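Local coordinates for lambda phage protein with carbohydrate-binding module (Shewanella oneidensis, PDB 2A5Z), which is of unknown function but binds magnesium and, with its jelly-roll carbohydrate-binding module, may recognise sugars, at residues C[70-80]-C[92-103]; C[104-114]-C[218-229]. All coordinates share one frame; numbering follows the deposited sequence.

Interaction 1. Residues C[70-80]-C[92-103]; sequences LLSTGNISLQN and PIVSSTTANASF
Pro-92 lies against Gln-79 where strand 90-94 meets the short strand 77-78: its carbonyl O accepts Gln-79 N at 2.9 Å, and its CB packs on Gln-79 CB. Ile-93, the non-hydrogen-bonded partner of Leu-78, splits its two branches, CG2 pressing on Ile-76 CG1 at 3.5 Å while CG1 meets Leu-78 CD2. Val-94 and Ser-77 are a hydrogen-bonded pair, with Val-94 N 2.8 Å from Ser-77 O and a matching bond back from Ser-77 N to Val-94 O. On their face of the sheet, Gln-79 bends at chi2 (-67°), which lays its CG and CD against Val-94 CG2. Ser-96 takes over where the strand ends. Its OG, held between backbone N and carbonyl carbon (chi1 64°), donates to Gly-74 O at 2.7 Å and accepts from Thr-98 N, an ST turn. Gly-74 suits its place because its phi is positive (65°) and a side chain would run into Ala-101 CA. A type II turn, Thr-98 to Ala-101, then brings the chain back, and Ala-101 is small enough to let Ile-76 CD1 reach its CB at 4.0 Å. Ser-102 pairs with Thr-73: Thr-73 N donates to Ser-102 O at 3.1 Å, whereas Thr-73 O receives Ser-102 N and Ile-76 N from opposite faces of its plane. Ser-102 OG is bound by Gly-144 O and by a water that also donates to Leu-71 O. Leu-78 crosses Phe-103 at about a right angle, and Leu-78 CD2 lies 3.7 Å from Phe-103 CD1. Leu-70 runs beside the ring, pointing the same way. Two short antiparallel pairings of the jelly roll, 68-73 with 102-107 and 77-78 with 90-94, are thus registered by backbone bonds; the Ser-96 hydroxyl and Gly-74 shape the connection between, and aliphatic branches pack round Phe-103 and Ile-76 while Ser-72 OG meets the ring edge.

Interaction 2. Residues C[104-114]-C[218-229]; sequences LAGMLMAIFPK and MFRADNATAHIG
A local antiparallel bridge of the jelly roll joins strands 102-107 and 226-228 where the chain turns a corner at Gly-229; the axes cross at 88°, and a loop-to-loop contact continues beyond. In the hydrogen-bonded pair, Met-107 N donates to Ile-228 O at 3.0 Å, and Ile-228 N returns a bond of 2.8 Å to Met-107 O. In the non-hydrogen-bonded pair Gly-106 faces Gly-229, and side chains on either would collide with the opposite backbone. The His-227 ring lies with one face over Met-107 O and Leu-108 N, while Leu-108 CD2 meets its CE1 at 3.5 Å and Leu-104 CD2 packs on its CB. Met-107, Met-109 and Met-218 are all modelled as selenomethionine. Met-109 CG lies on Ile-228 CG2, and the long flexible chain, bent at chi3, runs on to put CE beside Phe-219 O and over the face of the Arg-220 guanidinium. Arginine suits this spot because its flat head serves several acceptors in one plane. NH2 gives a bond of 2.8 Å to Phe-112 O. NH1 has two hydrogens for three acceptors: its bonds to Met-109 O and Phe-112 O are bent (136° each), while the salt bridge to the syn lone pair of Asp-222 OD1 is straighter (157°). This gathers the turn from Met-109 to Phe-112 round one cation. Around the contact, strand 230-234 continues the pairing with 102-107, Met-107 packs on Phe-251 of strand 245-254, Ile-228 touches Phe-189 of strand 184-191, Asp-195 takes Arg-220 NE, and His-58 of the third subunit meets the His-227 ring edge-to-face.

Overall arrangement
Running from the N terminus, strand 68-73 turns into strand 77-78, and the chain comes back after only 11 intervening residues as strand 90-94, whose loop leads into strand 102-107; interaction 1 closes this local loop. Interaction 2 begins immediately after it, on the second half of strand 102-107, and closes a far longer loop of 103 residues by meeting 218-229. The two therefore follow in series, neither nested nor crossed, yet they share strand 102-107 and touch, with Leu-71 N 2.7 Å from Leu-104 O and Leu-70 packing on Ala-105. Together they tie the 70-80 and 92-103 connections to the 218-229 loop by way of strand 102-107; the side chain of Pro-92 is about 10 Å from a bound magnesium ion.

Interaction 1. Residues C[70-80]-C[92-103]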
loop_
_atom_site.group_PDB
_atom_site.type_symbol
_atom_site.label_atom_id
_atom_site.label_comp_id
_atom_site.label_asym_id
_atom_site.label_seq_id
_atom_site.Cartn_x
_atom_site.Cartn_y
_atom_site.Cartn_z
ATOM N N LEU C 70 8.577 -3.775 -6.273
ATOM C CA LEU C 70 8.840 -2.990 -7.476
ATOM C C LEU C 70 10.256 -2.464 -7.367
ATOM O O LEU C 70 10.511 -1.423 -6.770
ATOM C CB LEU C 70 7.816 -1.866 -7.641
ATOM C CG LEU C 70 6.347 -2.307 -7.693
ATOM C CD1 LEU C 70 5.434 -1.117 -7.501
ATOM C CD2 LEU C 70 6.035 -3.059 -9.002
ATOM N N LEU C 71 11.177 -3.221 -7.942
ATOM C CA LEU C 71 12.582 -3.093 -7.589
ATOM C C LEU C 71 13.395 -2.513 -8.718
ATOM O O LEU C 71 13.441 -3.075 -9.814
ATOM C CB LEU C 71 13.133 -4.460 -7.164
ATOM C CG LEU C 71 12.403 -5.112 -5.981
ATOM C CD1 LEU C 71 12.933 -6.509 -5.690
ATOM C CD2 LEU C 71 12.529 -4.235 -4.760
ATOM N N SER C 72 14.008 -1.367 -8.436
ATOM C CA SER C 72 14.928 -0.711 -9.349
ATOM C C SER C 72 16.362 -0.941 -8.886
ATOM O O SER C 72 16.655 -0.847 -7.689
ATOM C CB SER C 72 14.628 0.786 -9.400
ATOM O OG SER C 72 13.386 1.022 -10.040
ATOM N N THR C 73 17.238 -1.283 -9.832
ATOM C CA THR C 73 18.678 -1.369 -9.578
ATOM C C THR C 73 19.466 -0.670 -10.689
ATOM O O THR C 73 18.954 -0.476 -11.799
ATOM C CB THR C 73 19.175 -2.844 -9.418
ATOM O OG1 THR C 73 18.759 -3.627 -10.540
ATOM C CG2 THR C 73 18.638 -3.469 -8.146
ATOM N N GLY C 74 20.703 -0.280 -10.374
ATOM C CA GLY C 74 21.629 0.289 -11.356
ATOM C C GLY C 74 21.191 1.624 -11.940
ATOM O O GLY C 74 21.565 1.959 -13.059
ATOM N N ASN C 75 20.414 2.388 -11.174
ATOM C CA ASN C 75 19.853 3.663 -11.617
ATOM C C ASN C 75 19.062 3.556 -12.921
ATOM O O ASN C 75 19.141 4.441 -13.779
ATOM C CB ASN C 75 20.947 4.739 -11.723
ATOM C CG ASN C 75 21.694 4.928 -10.421
ATOM O OD1 ASN C 75 21.214 5.598 -9.512
ATOM N ND2 ASN C 75 22.870 4.325 -10.322
ATOM N N ILE C 76 18.306 2.464 -13.058
ATOM C CA ILE C 76 17.414 2.255 -14.194
ATOM C C ILE C 76 16.481 3.463 -14.312
ATOM O O ILE C 76 16.045 4.033 -13.301
ATOM C CB ILE C 76 16.585 0.946 -14.034
ATOM C CG1 ILE C 76 15.859 0.574 -15.331
ATOM C CG2 ILE C 76 15.595 1.063 -12.870
ATOM C CD1 ILE C 76 16.765 -0.022 -16.411
ATOM N N SER C 77 16.180 3.851 -15.541
ATOM C CA SER C 77 15.401 5.045 -15.763
ATOM C C SER C 77 13.924 4.699 -15.954
ATOM O O SER C 77 13.505 4.258 -17.024
ATOM C CB SER C 77 15.966 5.820 -16.952
ATOM O OG SER C 77 15.276 7.031 -17.123
ATOM N N LEU C 78 13.136 4.871 -14.899
ATOM C CA LEU C 78 11.695 4.709 -15.028
ATOM C C LEU C 78 11.143 5.987 -15.638
ATOM O O LEU C 78 11.281 7.063 -15.061
ATOM C CB LEU C 78 11.035 4.397 -13.680
ATOM C CG LEU C 78 11.550 3.211 -12.846
ATOM C CD1 LEU C 78 10.673 3.035 -11.614
ATOM C CD2 LEU C 78 11.611 1.913 -13.649
ATOM N N GLN C 79 10.560 5.865 -16.828
ATOM C CA GLN C 79 9.989 7.010 -17.544
ATOM C C GLN C 79 8.639 7.406 -16.952
ATOM O O GLN C 79 8.127 6.732 -16.054
ATOM C CB GLN C 79 9.840 6.680 -19.027
ATOM C CG GLN C 79 11.133 6.255 -19.698
ATOM C CD GLN C 79 12.138 7.388 -19.787
ATOM O OE1 GLN C 79 11.986 8.298 -20.599
ATOM N NE2 GLN C 79 13.171 7.335 -18.952
ATOM N N ASN C 80 8.070 8.500 -17.448
ATOM C CA ASN C 80 6.752 8.943 -17.004
ATOM C C ASN C 80 5.672 7.913 -17.277
ATOM O O ASN C 80 5.634 7.319 -18.354
ATOM C CB ASN C 80 6.364 10.246 -17.681
ATOM C CG ASN C 80 7.133 11.420 -17.149
ATOM O OD1 ASN C 80 7.843 12.090 -17.893
ATOM N ND2 ASN C 80 7.000 11.680 -15.857
ATOM N N PRO C 92 7.018 2.750 -18.765
ATOM C CA PRO C 92 8.112 2.563 -19.713
ATOM C C PRO C 92 9.447 2.622 -18.983
ATOM O O PRO C 92 9.579 3.331 -17.970
ATOM C CB PRO C 92 7.971 3.756 -20.668
ATOM C CG PRO C 92 6.695 4.445 -20.275
ATOM C CD PRO C 92 6.496 4.120 -18.836
ATOM N N ILE C 93 10.428 1.886 -19.497
ATOM C CA ILE C 93 11.693 1.680 -18.790
ATOM C C ILE C 93 12.863 1.878 -19.762
ATOM O O ILE C 93 12.839 1.375 -20.887
ATOM C CB ILE C 93 11.721 0.266 -18.105
ATOM C CG1 ILE C 93 10.558 0.131 -17.108
ATOM C CG2 ILE C 93 13.048 0.005 -17.393
ATOM C CD1 ILE C 93 10.099 -1.307 -16.850
ATOM N N VAL C 94 13.870 2.639 -19.333
ATOM C CA VAL C 94 15.019 2.963 -20.182
ATOM C C VAL C 94 16.337 2.677 -19.445
ATOM O O VAL C 94 16.447 2.879 -18.228
ATOM C CB VAL C 94 14.928 4.430 -20.719
ATOM C CG1 VAL C 94 16.211 4.877 -21.403
ATOM C CG2 VAL C 94 13.770 4.569 -21.689
ATOM N N SER C 95 17.319 2.169 -20.188
ATOM C CA SER C 95 18.628 1.830 -19.644
ATOM C C SER C 95 19.392 3.055 -19.130
ATOM O O SER C 95 19.080 4.191 -19.482
ATOM C CB SER C 95 19.466 1.113 -20.701
ATOM O OG SER C 95 19.847 1.995 -21.742
ATOM N N SER C 96 20.392 2.799 -18.291
ATOM C CA SER C 96 21.262 3.840 -17.761
ATOM C C SER C 96 22.705 3.566 -18.180
ATOM O O SER C 96 22.969 2.720 -19.049
ATOM C CB SER C 96 21.158 3.869 -16.238
ATOM O OG SER C 96 21.629 2.648 -15.698
ATOM N N THR C 97 23.635 4.281 -17.553
ATOM C CA THR C 97 25.058 4.109 -17.822
ATOM C C THR C 97 25.685 3.030 -16.936
ATOM O O THR C 97 26.906 2.895 -16.891
ATOM C CB THR C 97 25.823 5.439 -17.652
ATOM O OG1 THR C 97 25.608 5.944 -16.330
ATOM C CG2 THR C 97 25.329 6.466 -18.667
ATOM N N THR C 98 24.845 2.275 -16.228
ATOM C CA THR C 98 25.293 1.144 -15.413
ATOM C C THR C 98 24.834 -0.154 -16.063
ATOM O O THR C 98 23.648 -0.326 -16.343
ATOM C CB THR C 98 24.734 1.212 -13.962
ATOM O OG1 THR C 98 25.064 2.479 -13.372
ATOM C CG2 THR C 98 25.294 0.083 -13.090
ATOM N N ALA C 99 25.780 -1.063 -16.296
ATOM C CA ALA C 99 25.483 -2.371 -16.869
ATOM C C ALA C 99 24.650 -3.199 -15.900
ATOM O O ALA C 99 24.850 -3.142 -14.680
ATOM C CB ALA C 99 26.771 -3.107 -17.231
ATOM N N ASN C 100 23.710 -3.958 -16.454
ATOM C CA ASN C 100 22.809 -4.831 -15.686
ATOM C C ASN C 100 21.703 -4.122 -14.893
ATOM O O ASN C 100 20.964 -4.771 -14.143
ATOM C CB ASN C 100 23.584 -5.829 -14.809
ATOM C CG ASN C 100 24.396 -6.817 -15.627
ATOM O OD1 ASN C 100 24.088 -7.091 -16.790
ATOM N ND2 ASN C 100 25.433 -7.373 -15.013
ATOM N N ALA C 101 21.571 -2.809 -15.082
ATOM C CA ALA C 101 20.448 -2.058 -14.503
ATOM C C ALA C 101 19.146 -2.747 -14.900
ATOM O O ALA C 101 19.002 -3.215 -16.041
ATOM C CB ALA C 101 20.457 -0.625 -14.987
ATOM N N SER C 102 18.209 -2.824 -13.962
ATOM C CA SER C 102 16.976 -3.566 -14.200
ATOM C C SER C 102 15.788 -3.014 -13.419
ATOM O O SER C 102 15.956 -2.311 -12.420
ATOM C CB SER C 102 17.168 -5.046 -13.852
ATOM O OG SER C 102 17.426 -5.228 -12.466
ATOM N N PHE C 103 14.592 -3.335 -13.900
ATOM C CA PHE C 103 13.385 -3.151 -13.112
ATOM C C PHE C 103 12.695 -4.494 -12.949
ATOM O O PHE C 103 12.552 -5.258 -13.910
ATOM C CB PHE C 103 12.439 -2.119 -13.729
ATOM C CG PHE C 103 11.138 -1.981 -12.982
ATOM C CD1 PHE C 103 11.076 -1.257 -11.796
ATOM C CD2 PHE C 103 9.980 -2.600 -13.455
ATOM C CE1 PHE C 103 9.867 -1.140 -11.093
ATOM C CE2 PHE C 103 8.769 -2.489 -12.763
ATOM C CZ PHE C 103 8.713 -1.760 -11.586
HETATM O O HOH W 1 15.755 -4.686 -10.251
#

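Interaction 2. Residues C[104-114]-C[218-229]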
loop_
_atom_site.group_PDB
_atom_site.type_symbol
_atom_site.label_atom_id
_atom_site.label_comp_id
_atom_site.label_asym_id
_atom_site.label_seq_id
_atom_site.Cartn_x
_atom_site.Cartn_y
_atom_site.Cartn_z
ATOM N N LEU C 104 12.275 -4.777 -11.726
ATOM C CA LEU C 104 11.661 -6.057 -11.408
ATOM C C LEU C 104 10.339 -5.835 -10.686
ATOM O O LEU C 104 10.302 -5.171 -9.652
ATOM C CB LEU C 104 12.622 -6.902 -10.548
ATOM C CG LEU C 104 12.348 -8.402 -10.365
ATOM C CD1 LEU C 104 13.621 -9.170 -9.962
ATOM C CD2 LEU C 104 11.246 -8.622 -9.353
ATOM N N ALA C 105 9.256 -6.379 -11.240
ATOM C CA ALA C 105 7.984 -6.448 -10.534
ATOM C C ALA C 105 7.726 -7.904 -10.176
ATOM O O ALA C 105 7.453 -8.735 -11.049
ATOM C CB ALA C 105 6.835 -5.861 -11.393
ATOM N N GLY C 106 7.849 -8.231 -8.895
ATOM C CA GLY C 106 7.778 -9.624 -8.491
ATOM C C GLY C 106 7.483 -9.885 -7.034
ATOM O O GLY C 106 7.271 -8.952 -6.245
HETATM N N MSE C 107 7.448 -11.175 -6.700
HETATM C CA MSE C 107 7.231 -11.662 -5.326
HETATM C C MSE C 107 8.272 -12.734 -4.970
HETATM O O MSE C 107 8.956 -13.272 -5.856
HETATM C CB MSE C 107 5.793 -12.196 -5.150
HETATM C CG MSE C 107 4.682 -11.103 -5.226
HETATM SE SE MSE C 107 3.020 -11.632 -4.747
HETATM C CE MSE C 107 3.224 -11.694 -2.962
ATOM N N LEU C 108 8.398 -13.035 -3.678
ATOM C CA LEU C 108 9.301 -14.085 -3.196
ATOM C C LEU C 108 8.778 -15.479 -3.545
ATOM O O LEU C 108 7.566 -15.722 -3.520
ATOM C CB LEU C 108 9.493 -13.982 -1.674
ATOM C CG LEU C 108 10.194 -12.731 -1.142
ATOM C CD1 LEU C 108 9.859 -12.495 0.343
ATOM C CD2 LEU C 108 11.712 -12.776 -1.377
HETATM N N MSE C 109 9.697 -16.398 -3.842
HETATM C CA MSE C 109 9.326 -17.770 -4.218
HETATM C C MSE C 109 8.934 -18.646 -3.029
HETATM O O MSE C 109 8.132 -19.581 -3.186
HETATM C CB MSE C 109 10.447 -18.420 -5.040
HETATM C CG MSE C 109 10.813 -17.599 -6.301
HETATM SE SE MSE C 109 11.935 -18.375 -7.491
HETATM C CE MSE C 109 10.854 -19.698 -8.040
ATOM N N ALA C 110 9.471 -18.332 -1.846
ATOM C CA ALA C 110 9.235 -19.130 -0.630
ATOM C C ALA C 110 7.759 -19.325 -0.301
ATOM O O ALA C 110 7.363 -20.359 0.236
ATOM C CB ALA C 110 9.962 -18.513 0.569
ATOM N N ILE C 111 6.953 -18.323 -0.637
ATOM C CA ILE C 111 5.527 -18.349 -0.339
ATOM C C ILE C 111 4.707 -19.035 -1.434
ATOM O O ILE C 111 3.503 -19.237 -1.283
ATOM C CB ILE C 111 4.980 -16.916 -0.052
ATOM C CG1 ILE C 111 5.130 -16.016 -1.281
ATOM C CG2 ILE C 111 5.671 -16.309 1.189
ATOM C CD1 ILE C 111 4.311 -14.735 -1.215
ATOM N N PHE C 112 5.361 -19.374 -2.545
ATOM C CA PHE C 112 4.699 -20.077 -3.644
ATOM C C PHE C 112 5.440 -21.393 -3.919
ATOM O O PHE C 112 6.158 -21.514 -4.911
ATOM C CB PHE C 112 4.632 -19.208 -4.912
ATOM C CG PHE C 112 3.872 -17.909 -4.738
ATOM C CD1 PHE C 112 2.528 -17.909 -4.362
ATOM C CD2 PHE C 112 4.503 -16.687 -4.963
ATOM C CE1 PHE C 112 1.825 -16.710 -4.195
ATOM C CE2 PHE C 112 3.810 -15.487 -4.813
ATOM C CZ PHE C 112 2.470 -15.494 -4.427
ATOM N N PRO C 113 5.283 -22.386 -3.026
ATOM C CA PRO C 113 5.915 -23.667 -3.302
ATOM C C PRO C 113 5.200 -24.336 -4.488
ATOM O O PRO C 113 4.107 -23.895 -4.873
ATOM C CB PRO C 113 5.710 -24.446 -1.999
ATOM C CG PRO C 113 4.500 -23.848 -1.391
ATOM C CD PRO C 113 4.519 -22.398 -1.765
ATOM N N LYS C 114 5.805 -25.374 -5.061
ATOM C CA LYS C 114 5.262 -26.019 -6.275
ATOM C C LYS C 114 3.775 -26.386 -6.202
ATOM O O LYS C 114 3.042 -26.257 -7.191
ATOM C CB LYS C 114 6.112 -27.227 -6.707
ATOM C CG LYS C 114 6.205 -28.378 -5.724
ATOM C CD LYS C 114 7.149 -29.444 -6.261
ATOM C CE LYS C 114 7.182 -30.680 -5.385
ATOM N NZ LYS C 114 8.100 -30.490 -4.218
HETATM N N MSE C 218 11.911 -25.524 -12.813
HETATM C CA MSE C 218 12.295 -24.117 -12.883
HETATM C C MSE C 218 13.475 -23.781 -11.962
HETATM O O MSE C 218 13.740 -24.507 -10.983
HETATM C CB MSE C 218 11.085 -23.226 -12.546
HETATM C CG MSE C 218 10.719 -23.124 -11.048
HETATM SE SE MSE C 218 9.327 -22.006 -10.690
HETATM C CE MSE C 218 7.966 -22.996 -11.293
ATOM N N PHE C 219 14.184 -22.693 -12.275
ATOM C CA PHE C 219 15.096 -22.091 -11.303
ATOM C C PHE C 219 14.302 -21.622 -10.078
ATOM O O PHE C 219 13.291 -20.929 -10.208
ATOM C CB PHE C 219 15.882 -20.897 -11.884
ATOM C CG PHE C 219 16.537 -20.039 -10.818
ATOM C CD1 PHE C 219 17.546 -20.565 -10.004
ATOM C CD2 PHE C 219 16.116 -18.727 -10.601
ATOM C CE1 PHE C 219 18.133 -19.796 -8.999
ATOM C CE2 PHE C 219 16.700 -17.938 -9.606
ATOM C CZ PHE C 219 17.711 -18.474 -8.799
ATOM N N ARG C 220 14.783 -21.992 -8.895
ATOM C CA ARG C 220 14.135 -21.617 -7.653
ATOM C C ARG C 220 15.175 -21.313 -6.586
ATOM O O ARG C 220 16.128 -22.059 -6.421
ATOM C CB ARG C 220 13.199 -22.730 -7.170
ATOM C CG ARG C 220 12.524 -22.426 -5.831
ATOM C CD ARG C 220 11.605 -23.555 -5.355
ATOM N NE ARG C 220 10.310 -23.560 -6.047
ATOM C CZ ARG C 220 9.256 -22.819 -5.698
ATOM N NH1 ARG C 220 9.314 -21.985 -4.670
ATOM N NH2 ARG C 220 8.134 -22.915 -6.387
ATOM N N ALA C 221 14.984 -20.196 -5.891
ATOM C CA ALA C 221 15.679 -19.909 -4.638
ATOM C C ALA C 221 14.644 -19.335 -3.689
ATOM O O ALA C 221 14.030 -18.295 -3.977
ATOM C CB ALA C 221 16.829 -18.938 -4.851
ATOM N N ASP C 222 14.418 -20.038 -2.578
ATOM C CA ASP C 222 13.421 -19.628 -1.591
ATOM C C ASP C 222 13.996 -18.640 -0.566
ATOM O O ASP C 222 13.896 -18.834 0.651
ATOM C CB ASP C 222 12.792 -20.852 -0.912
ATOM C CG ASP C 222 11.815 -21.605 -1.831
ATOM O OD1 ASP C 222 11.431 -21.078 -2.898
ATOM O OD2 ASP C 222 11.422 -22.731 -1.468
ATOM N N ASN C 223 14.576 -17.567 -1.090
ATOM C CA ASN C 223 15.141 -16.486 -0.285
ATOM C C ASN C 223 15.134 -15.207 -1.126
ATOM O O ASN C 223 14.610 -15.207 -2.245
ATOM C CB ASN C 223 16.554 -16.847 0.213
ATOM C CG ASN C 223 17.499 -17.221 -0.920
ATOM O OD1 ASN C 223 17.644 -16.474 -1.889
ATOM N ND2 ASN C 223 18.142 -18.383 -0.806
ATOM N N ALA C 224 15.701 -14.124 -0.602
ATOM C CA ALA C 224 15.617 -12.832 -1.286
ATOM C C ALA C 224 16.696 -12.603 -2.351
ATOM O O ALA C 224 16.817 -11.494 -2.857
ATOM C CB ALA C 224 15.581 -11.666 -0.264
ATOM N N THR C 225 17.471 -13.635 -2.698
ATOM C CA THR C 225 18.374 -13.563 -3.863
ATOM C C THR C 225 17.600 -13.723 -5.173
ATOM O O THR C 225 18.122 -13.423 -6.260
ATOM C CB THR C 225 19.514 -14.630 -3.836
ATOM O OG1 THR C 225 18.960 -15.934 -4.062
ATOM C CG2 THR C 225 20.258 -14.608 -2.513
ATOM N N ALA C 226 16.359 -14.198 -5.072
ATOM C CA ALA C 226 15.526 -14.391 -6.253
ATOM C C ALA C 226 14.139 -13.769 -6.070
ATOM O O ALA C 226 13.749 -13.433 -4.956
ATOM C CB ALA C 226 15.417 -15.874 -6.583
ATOM N N HIS C 227 13.424 -13.596 -7.182
ATOM C CA HIS C 227 12.019 -13.206 -7.184
ATOM C C HIS C 227 11.348 -13.895 -8.364
ATOM O O HIS C 227 12.036 -14.379 -9.267
ATOM C CB HIS C 227 11.875 -11.689 -7.336
ATOM C CG HIS C 227 11.540 -10.966 -6.068
ATOM N ND1 HIS C 227 12.204 -11.187 -4.879
ATOM C CD2 HIS C 227 10.628 -9.995 -5.813
ATOM C CE1 HIS C 227 11.709 -10.393 -3.945
ATOM N NE2 HIS C 227 10.750 -9.663 -4.484
ATOM N N ILE C 228 10.019 -13.944 -8.353
ATOM C CA ILE C 228 9.245 -14.457 -9.489
ATOM C C ILE C 228 8.270 -13.382 -10.000
ATOM O O ILE C 228 7.575 -12.744 -9.213
ATOM C CB ILE C 228 8.553 -15.843 -9.170
ATOM C CG1 ILE C 228 7.852 -16.421 -10.412
ATOM C CG2 ILE C 228 7.629 -15.774 -7.916
ATOM C CD1 ILE C 228 7.627 -17.937 -10.350
ATOM N N GLY C 229 8.263 -13.152 -11.314
ATOM C CA GLY C 229 7.416 -12.121 -11.901
ATOM C C GLY C 229 7.933 -11.602 -13.233
ATOM O O GLY C 229 8.170 -12.375 -14.160
HETATM O O HOH W 2 12.375 -15.832 -4.027
HETATM O O HOH W 3 11.693 -16.555 -1.270
#